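Local coordinates for protein trichothecene 15-O-acetyltransferase TRI3 (Fusarium sporotrichioides, PDB 3FOT) that acetylates the 15-hydroxyl of trichothecene intermediates, a coenzyme A-dependent step in the biosynthesis of T-2 toxin, as a BAHD-superfamily acyltransferase, at residues T67-E79 with L159-I172. Sequence-based numbering, arbitrary orientation. Where two conformers were deposited one is given.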
ATOM      1  N   THR A  67     -12.138   6.301 -31.778  1.00 16.30           N
ATOM      2  CA  THR A  67     -12.442   5.474 -30.606  1.00 16.67           C
ATOM      3  C   THR A  67     -13.456   6.199 -29.733  1.00 16.34           C
ATOM      4  O   THR A  67     -13.152   7.275 -29.200  1.00 16.75           O
ATOM      5  CB  THR A  67     -11.175   5.231 -29.764  1.00 17.45           C
ATOM      6  OG1 THR A  67     -10.288   4.385 -30.487  1.00 18.97           O
ATOM      7  CG2 THR A  67     -11.521   4.566 -28.424  1.00 16.59           C
ATOM      8  N   LEU A  68     -14.638   5.604 -29.558  1.00 14.18           N
ATOM      9  CA  LEU A  68     -15.682   6.224 -28.760  1.00 13.95           C
ATOM     10  C   LEU A  68     -15.729   5.644 -27.348  1.00 13.39           C
ATOM     11  O   LEU A  68     -16.107   4.481 -27.163  1.00 14.07           O
ATOM     12  CB  LEU A  68     -17.034   6.003 -29.447  1.00 14.70           C
ATOM     13  CG  LEU A  68     -18.309   6.540 -28.819  1.00 17.32           C
ATOM     14  CD1 LEU A  68     -18.161   7.984 -28.410  1.00 21.74           C
ATOM     15  CD2 LEU A  68     -19.405   6.377 -29.874  1.00 21.29           C
ATOM     16  N   LEU A  69     -15.392   6.466 -26.363  1.00 12.08           N
ATOM     17  CA  LEU A  69     -15.443   6.047 -24.974  1.00 10.66           C
ATOM     18  C   LEU A  69     -16.582   6.721 -24.253  1.00 10.51           C
ATOM     19  O   LEU A  69     -16.832   7.920 -24.448  1.00 10.98           O
ATOM     20  CB  LEU A  69     -14.131   6.409 -24.281  1.00 10.35           C
ATOM     21  CG  LEU A  69     -12.862   5.774 -24.864  1.00 10.55           C
ATOM     22  CD1 LEU A  69     -11.648   6.309 -24.080  1.00 11.15           C
ATOM     23  CD2 LEU A  69     -12.947   4.241 -24.824  1.00 11.86           C
ATOM     24  N   THR A  70     -17.288   5.957 -23.425  1.00  9.17           N
ATOM     25  CA  THR A  70     -18.267   6.545 -22.512  1.00  8.33           C
ATOM     26  C   THR A  70     -18.074   5.915 -21.143  1.00  7.68           C
ATOM     27  O   THR A  70     -17.429   4.893 -21.030  1.00  7.24           O
ATOM     28  CB  THR A  70     -19.738   6.316 -22.936  1.00  8.17           C
ATOM     29  OG1 THR A  70     -20.061   4.916 -22.829  1.00 10.05           O
ATOM     30  CG2 THR A  70     -19.998   6.827 -24.376  1.00  8.57           C
ATOM     31  N   LEU A  71     -18.649   6.508 -20.101  1.00  8.02           N
ATOM     32  CA  LEU A  71     -18.559   5.837 -18.788  1.00  9.44           C
ATOM     33  C   LEU A  71     -19.247   4.479 -18.826  1.00  9.75           C
ATOM     34  O   LEU A  71     -18.724   3.489 -18.286  1.00  8.97           O
ATOM     35  CB  LEU A  71     -19.111   6.723 -17.662  1.00  9.04           C
ATOM     36  CG  LEU A  71     -18.296   7.987 -17.377  1.00  9.72           C
ATOM     37  CD1 LEU A  71     -19.162   8.929 -16.507  1.00  9.97           C
ATOM     38  CD2 LEU A  71     -17.024   7.656 -16.659  1.00  8.71           C
ATOM     39  N   GLN A  72     -20.405   4.409 -19.493  1.00  9.82           N
ATOM     40  CA  GLN A  72     -21.108   3.137 -19.649  1.00 10.16           C
ATOM     41  C   GLN A  72     -20.262   2.039 -20.368  1.00  9.58           C
ATOM     42  O   GLN A  72     -20.145   0.901 -19.881  1.00  9.91           O
ATOM     43  CB  GLN A  72     -22.481   3.372 -20.316  1.00  9.91           C
ATOM     44  CG  GLN A  72     -23.253   2.081 -20.661  1.00 10.70           C
ATOM     45  CD  GLN A  72     -24.742   2.317 -21.032  1.00 14.22           C
ATOM     46  OE1 GLN A  72     -25.489   2.947 -20.283  1.00 23.44           O
ATOM     47  NE2 GLN A  72     -25.167   1.763 -22.143  1.00 20.17           N
ATOM     48  N   ASN A  73     -19.616   2.372 -21.490  1.00  8.68           N
ATOM     49  CA  ASN A  73     -18.829   1.350 -22.160  1.00  8.74           C
ATOM     50  C   ASN A  73     -17.484   1.063 -21.478  1.00  8.50           C
ATOM     51  O   ASN A  73     -16.996  -0.067 -21.541  1.00  8.74           O
ATOM     52  CB  ASN A  73     -18.789   1.481 -23.712  1.00  9.63           C
ATOM     53  CG  ASN A  73     -17.903   2.612 -24.215  1.00 10.00           C
ATOM     54  OD1 ASN A  73     -17.060   3.140 -23.507  1.00  8.99           O
ATOM     55  ND2 ASN A  73     -18.092   2.974 -25.497  1.00 10.24           N
ATOM     56  N   LEU A  74     -16.950   2.045 -20.731  1.00  8.39           N
ATOM     57  CA  LEU A  74     -15.749   1.785 -19.920  1.00  8.61           C
ATOM     58  C   LEU A  74     -16.057   0.801 -18.797  1.00  8.66           C
ATOM     59  O   LEU A  74     -15.276  -0.125 -18.523  1.00  8.12           O
ATOM     60  CB  LEU A  74     -15.141   3.085 -19.369  1.00  8.22           C
ATOM     61  CG  LEU A  74     -14.367   3.908 -20.416  1.00  9.70           C
ATOM     62  CD1 LEU A  74     -14.085   5.341 -19.915  1.00 12.36           C
ATOM     63  CD2 LEU A  74     -13.056   3.186 -20.797  1.00 11.54           C
ATOM     64  N   LYS A  75     -17.218   0.976 -18.169  1.00  8.49           N
ATOM     65  CA  LYS A  75     -17.658   0.067 -17.127  1.00  9.25           C
ATOM     66  C   LYS A  75     -17.784  -1.317 -17.747  1.00  9.17           C
ATOM     67  O   LYS A  75     -17.320  -2.310 -17.171  1.00  9.32           O
ATOM     68  CB  LYS A  75     -18.989   0.531 -16.541  1.00  8.78           C
ATOM     69  CG  LYS A  75     -19.659  -0.497 -15.606  1.00  8.67           C
ATOM     70  CD  LYS A  75     -20.680   0.191 -14.691  1.00 10.42           C
ATOM     71  CE  LYS A  75     -21.762  -0.774 -14.241  1.00 13.32           C
ATOM     72  NZ  LYS A  75     -21.296  -1.887 -13.372  1.00 12.03           N
ATOM     73  N   GLU A  76     -18.375  -1.396 -18.934  1.00  9.26           N
ATOM     74  CA  GLU A  76     -18.539  -2.724 -19.565  1.00 10.97           C
ATOM     75  C   GLU A  76     -17.178  -3.401 -19.793  1.00 10.81           C
ATOM     76  O   GLU A  76     -16.987  -4.593 -19.490  1.00 10.21           O
ATOM     77  CB  GLU A  76     -19.353  -2.616 -20.867  1.00 10.47           C
ATOM     78  CG  GLU A  76     -19.609  -3.975 -21.494  1.00 13.43           C
ATOM     79  CD  GLU A  76     -20.176  -3.925 -22.921  1.00 15.98           C
ATOM     80  OE1 GLU A  76     -20.226  -2.838 -23.540  1.00 18.52           O
ATOM     81  OE2 GLU A  76     -20.539  -5.022 -23.408  1.00 20.49           O
ATOM     82  N   MET A  77     -16.217  -2.639 -20.322  1.00 10.41           N
ATOM     83  CA  MET A  77     -14.862  -3.168 -20.605  1.00 11.40           C
ATOM     84  C   MET A  77     -14.131  -3.583 -19.313  1.00  9.79           C
ATOM     85  O   MET A  77     -13.447  -4.612 -19.268  1.00  9.76           O
ATOM     86  CB  MET A  77     -14.035  -2.116 -21.359  1.00 11.64           C
ATOM     87  CG  MET A  77     -14.581  -1.731 -22.759  1.00 13.98           C
ATOM     88  SD  MET A  77     -13.739  -0.215 -23.277  1.00 20.35           S
ATOM     89  CE  MET A  77     -14.957   0.635 -24.220  1.00 18.26           C
ATOM     90  N   PHE A  78     -14.287  -2.793 -18.258  1.00  8.94           N
ATOM     91  CA  PHE A  78     -13.604  -3.124 -16.989  1.00  8.84           C
ATOM     92  C   PHE A  78     -14.259  -4.304 -16.279  1.00  8.82           C
ATOM     93  O   PHE A  78     -13.618  -5.022 -15.524  1.00  9.02           O
ATOM     94  CB  PHE A  78     -13.521  -1.898 -16.085  1.00  8.69           C
ATOM     95  CG  PHE A  78     -12.294  -1.081 -16.334  1.00  8.58           C
ATOM     96  CD1 PHE A  78     -11.043  -1.521 -15.886  1.00 10.88           C
ATOM     97  CD2 PHE A  78     -12.367   0.095 -17.047  1.00  7.80           C
ATOM     98  CE1 PHE A  78      -9.886  -0.762 -16.148  1.00 10.69           C
ATOM     99  CE2 PHE A  78     -11.231   0.859 -17.321  1.00  9.73           C
ATOM    100  CZ  PHE A  78      -9.995   0.443 -16.865  1.00  9.89           C
ATOM    101  N   GLU A  79     -15.544  -4.513 -16.522  1.00  9.44           N
ATOM    102  CA  GLU A  79     -16.203  -5.714 -15.996  1.00  8.70           C
ATOM    103  C   GLU A  79     -15.583  -6.955 -16.638  1.00  8.97           C
ATOM    104  O   GLU A  79     -15.273  -7.943 -15.961  1.00  8.82           O
ATOM    105  CB  GLU A  79     -17.705  -5.665 -16.271  1.00  9.15           C
ATOM    106  CG  GLU A  79     -18.478  -4.693 -15.369  1.00  9.38           C
ATOM    107  CD  GLU A  79     -19.903  -4.531 -15.876  1.00 14.39           C
ATOM    108  OE1 GLU A  79     -20.290  -5.284 -16.791  1.00 19.07           O
ATOM    109  OE2 GLU A  79     -20.641  -3.666 -15.372  1.00 12.93           O
ATOM    110  N   LEU A 159     -13.979  -0.555  -8.201  1.00  8.80           N
ATOM    111  CA  LEU A 159     -13.465   0.557  -9.035  1.00 10.16           C
ATOM    112  C   LEU A 159     -14.567   1.575  -9.220  1.00  8.34           C
ATOM    113  O   LEU A 159     -15.736   1.188  -9.398  1.00  8.68           O
ATOM    114  CB  LEU A 159     -13.123   0.060 -10.454  1.00 10.27           C
ATOM    115  CG  LEU A 159     -11.782  -0.582 -10.774  1.00 12.52           C
ATOM    116  CD1 LEU A 159     -11.629  -1.899 -10.022  1.00 13.35           C
ATOM    117  CD2 LEU A 159     -11.627  -0.817 -12.285  1.00 12.95           C
ATOM    118  N   PHE A 160     -14.203   2.858  -9.210  1.00  7.86           N
ATOM    119  CA  PHE A 160     -15.119   3.943  -9.535  1.00  8.37           C
ATOM    120  C   PHE A 160     -14.550   4.773 -10.667  1.00  8.49           C
ATOM    121  O   PHE A 160     -13.456   5.312 -10.540  1.00  9.46           O
ATOM    122  CB  PHE A 160     -15.330   4.850  -8.322  1.00  8.57           C
ATOM    123  CG  PHE A 160     -15.898   4.141  -7.141  1.00  8.08           C
ATOM    124  CD1 PHE A 160     -17.273   4.123  -6.929  1.00 10.24           C
ATOM    125  CD2 PHE A 160     -15.050   3.526  -6.213  1.00  9.86           C
ATOM    126  CE1 PHE A 160     -17.809   3.463  -5.840  1.00 11.83           C
ATOM    127  CE2 PHE A 160     -15.571   2.876  -5.110  1.00 10.30           C
ATOM    128  CZ  PHE A 160     -16.947   2.833  -4.918  1.00 12.47           C
ATOM    129  N   LEU A 161     -15.285   4.853 -11.773  1.00  9.15           N
ATOM    130  CA  LEU A 161     -14.828   5.582 -12.969  1.00  9.47           C
ATOM    131  C   LEU A 161     -15.567   6.905 -12.976  1.00  9.64           C
ATOM    132  O   LEU A 161     -16.796   6.930 -12.876  1.00 10.28           O
ATOM    133  CB  LEU A 161     -15.155   4.803 -14.256  1.00 10.08           C
ATOM    134  CG  LEU A 161     -14.853   3.287 -14.303  1.00 13.02           C
ATOM    135  CD1 LEU A 161     -15.409   2.619 -15.570  1.00 14.30           C
ATOM    136  CD2 LEU A 161     -13.384   2.991 -14.125  1.00 17.17           C
ATOM    137  N   LEU A 162     -14.825   7.990 -13.076  1.00 10.14           N
ATOM    138  CA  LEU A 162     -15.399   9.319 -12.950  1.00  9.84           C
ATOM    139  C   LEU A 162     -14.951  10.126 -14.145  1.00  9.86           C
ATOM    140  O   LEU A 162     -13.792  10.055 -14.543  1.00  9.92           O
ATOM    141  CB  LEU A 162     -14.859   9.983 -11.680  1.00 10.52           C
ATOM    142  CG  LEU A 162     -14.846   9.169 -10.370  1.00 10.70           C
ATOM    143  CD1 LEU A 162     -14.145   9.966  -9.277  1.00 12.22           C
ATOM    144  CD2 LEU A 162     -16.270   8.781  -9.979  1.00 11.45           C
ATOM    145  N   SER A 163     -15.848  10.917 -14.715  1.00 10.46           N
ATOM    146  CA  SER A 163     -15.437  11.841 -15.773  1.00 10.64           C
ATOM    147  C   SER A 163     -16.429  12.992 -15.787  1.00 11.22           C
ATOM    148  O   SER A 163     -17.617  12.791 -15.553  1.00 10.29           O
ATOM    149  CB  SER A 163     -15.368  11.173 -17.164  1.00 10.55           C
ATOM    150  OG  SER A 163     -14.688  12.012 -18.112  1.00 11.49           O
ATOM    151  N   ASP A 164     -15.916  14.186 -16.088  1.00 11.77           N
ATOM    152  CA  ASP A 164     -16.745  15.396 -16.086  1.00 12.66           C
ATOM    153  C   ASP A 164     -17.521  15.519 -17.399  1.00 12.95           C
ATOM    154  O   ASP A 164     -17.203  16.353 -18.252  1.00 13.95           O
ATOM    155  CB  ASP A 164     -15.895  16.634 -15.839  1.00 13.23           C
ATOM    156  CG  ASP A 164     -16.734  17.866 -15.542  1.00 14.97           C
ATOM    157  OD1 ASP A 164     -17.971  17.746 -15.359  1.00 15.06           O
ATOM    158  OD2 ASP A 164     -16.139  18.953 -15.502  1.00 17.03           O
ATOM    159  N   VAL A 165     -18.538  14.680 -17.537  1.00 12.83           N
ATOM    160  CA  VAL A 165     -19.415  14.661 -18.700  1.00 13.65           C
ATOM    161  C   VAL A 165     -20.845  14.697 -18.169  1.00 13.89           C
ATOM    162  O   VAL A 165     -21.047  14.492 -16.976  1.00 13.73           O
ATOM    163  CB  VAL A 165     -19.171  13.416 -19.596  1.00 13.29           C
ATOM    164  CG1 VAL A 165     -17.807  13.500 -20.280  1.00 15.12           C
ATOM    165  CG2 VAL A 165     -19.320  12.094 -18.794  1.00 14.87           C
ATOM    166  N   SER A 166     -21.830  14.957 -19.043  1.00 14.32           N
ATOM    167  CA  SER A 166     -23.210  15.110 -18.605  0.50 14.86           C
ATOM    168  C   SER A 166     -23.834  13.806 -18.123  1.00 14.96           C
ATOM    169  O   SER A 166     -24.477  13.771 -17.079  1.00 15.28           O
ATOM    170  CB  SER A 166     -24.059  15.728 -19.716  0.50 15.15           C
ATOM    171  OG  SER A 166     -23.631  17.051 -19.959  0.50 15.71           O
ATOM    172  N   THR A 167     -23.634  12.738 -18.887  1.00 14.87           N
ATOM    173  CA  THR A 167     -24.287  11.465 -18.596  1.00 15.00           C
ATOM    174  C   THR A 167     -23.314  10.318 -18.853  1.00 14.56           C
ATOM    175  O   THR A 167     -22.241  10.528 -19.391  1.00 13.50           O
ATOM    176  CB  THR A 167     -25.534  11.233 -19.494  1.00 15.57           C
ATOM    177  OG1 THR A 167     -25.121  10.875 -20.820  1.00 16.50           O
ATOM    178  CG2 THR A 167     -26.412  12.489 -19.567  1.00 16.32           C
ATOM    179  N   ASP A 168     -23.734   9.109 -18.510  1.00 14.36           N
ATOM    180  CA  ASP A 168     -22.868   7.938 -18.698  1.00 14.46           C
ATOM    181  C   ASP A 168     -22.774   7.457 -20.140  1.00 13.48           C
ATOM    182  O   ASP A 168     -21.982   6.542 -20.425  1.00 12.91           O
ATOM    183  CB  ASP A 168     -23.247   6.804 -17.739  1.00 15.57           C
ATOM    184  CG  ASP A 168     -24.665   6.318 -17.907  1.00 19.88           C
ATOM    185  OD1 ASP A 168     -25.314   6.616 -18.945  1.00 21.67           O
ATOM    186  OD2 ASP A 168     -25.136   5.621 -16.969  1.00 24.41           O
ATOM    187  N   SER A 169     -23.567   8.062 -21.042  1.00 12.40           N
ATOM    188  CA  SER A 169     -23.464   7.746 -22.473  0.50 12.06           C
ATOM    189  C   SER A 169     -22.895   8.918 -23.281  1.00 12.28           C
ATOM    190  O   SER A 169     -22.812   8.855 -24.516  1.00 12.18           O
ATOM    191  CB  SER A 169     -24.819   7.289 -23.039  0.50 12.02           C
ATOM    192  OG  SER A 169     -25.797   8.287 -22.822  0.50 10.20           O
ATOM    193  N   THR A 170     -22.478   9.979 -22.577  1.00 12.26           N
ATOM    194  CA  THR A 170     -21.798  11.092 -23.216  1.00 12.68           C
ATOM    195  C   THR A 170     -20.388  10.655 -23.671  1.00 12.79           C
ATOM    196  O   THR A 170     -19.607  10.172 -22.851  1.00 13.44           O
ATOM    197  CB  THR A 170     -21.681  12.286 -22.235  1.00 12.74           C
ATOM    198  OG1 THR A 170     -22.994  12.675 -21.801  1.00 15.25           O
ATOM    199  CG2 THR A 170     -20.967  13.481 -22.892  1.00 13.27           C
ATOM    200  N   PRO A 171     -20.046  10.858 -24.963  1.00 12.38           N
ATOM    201  CA  PRO A 171     -18.682  10.549 -25.398  1.00 12.18           C
ATOM    202  C   PRO A 171     -17.664  11.383 -24.621  1.00 11.64           C
ATOM    203  O   PRO A 171     -17.851  12.603 -24.412  1.00 11.91           O
ATOM    204  CB  PRO A 171     -18.681  10.924 -26.885  1.00 12.36           C
ATOM    205  CG  PRO A 171     -20.121  10.927 -27.298  1.00 12.86           C
ATOM    206  CD  PRO A 171     -20.876  11.377 -26.073  1.00 12.63           C
ATOM    207  N   ILE A 172     -16.616  10.711 -24.162  1.00 10.76           N
ATOM    208  CA  ILE A 172     -15.587  11.367 -23.375  1.00 11.24           C
ATOM    209  C   ILE A 172     -14.694  12.109 -24.379  1.00 11.80           C
ATOM    210  O   ILE A 172     -14.130  11.496 -25.265  1.00 11.99           O
ATOM    211  CB  ILE A 172     -14.816  10.360 -22.508  1.00 11.17           C
ATOM    212  CG1 ILE A 172     -15.751   9.800 -21.400  1.00 11.80           C
ATOM    213  CG2 ILE A 172     -13.576  11.033 -21.885  1.00 11.44           C
ATOM    214  CD1 ILE A 172     -15.312   8.460 -20.912  1.00 15.78           C
TER
HETATM  215  O   HOH W   1     -14.547   9.254 -26.831  1.00 13.26           O
HETATM  216  O   HOH W   2     -19.849   9.075 -20.371  1.00 10.94           O
HETATM  217  O   HOH W   3     -26.997   5.007 -20.619  1.00 30.79           O
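Leu71, Leu74 and Phe78 pack the start of helix 71-88 against strand 158-163 in a helix-on-sheet contact of this BAHD-type fold, while the loop leaving the strand curls back over the helix's N-terminus. The strand, flanked by strands 125-129 and 177-184 of a mixed sheet, runs nearly antiparallel to the helix, their axes 9.3 Å apart. Leu161 is the central strand residue: its CD1 presses on the helix backbone, 3.6 Å from Lys75 N, and touches Leu74 CB. Phe78 and Leu159 cross at about a right angle, CD2 of Leu159 lying 3.7 Å from Phe78 CD1. Helix 191-205 adds Phe202 and Val205 around this ring. At the other end Leu71 divides its methyls, CD2 going to Ser163 CB and CD1 sliding past Val165 CG2.

Thr70 is the N-cap, in a capping box with Asn73. With chi1 at 67°, its OG1 is turned between its own N and carbonyl carbon to accept from Asn73 N, and Thr70 N donates to Asn73 OD1. The type I turn from Thr167 to Thr170 supplies a further acceptor: Gln72 N donates to Asp168 O at 2.8 Å, in the carbonyl plane. A water accepts from Leu71 N and donates to Thr167 O and Thr170 O. Just ahead of the helix, Ile172 N donates to Leu69 O at 2.8 Å, and the Ile172 side chain meets Leu74 tip to tip, CD1 to CD1, at a tight 3.5 Å.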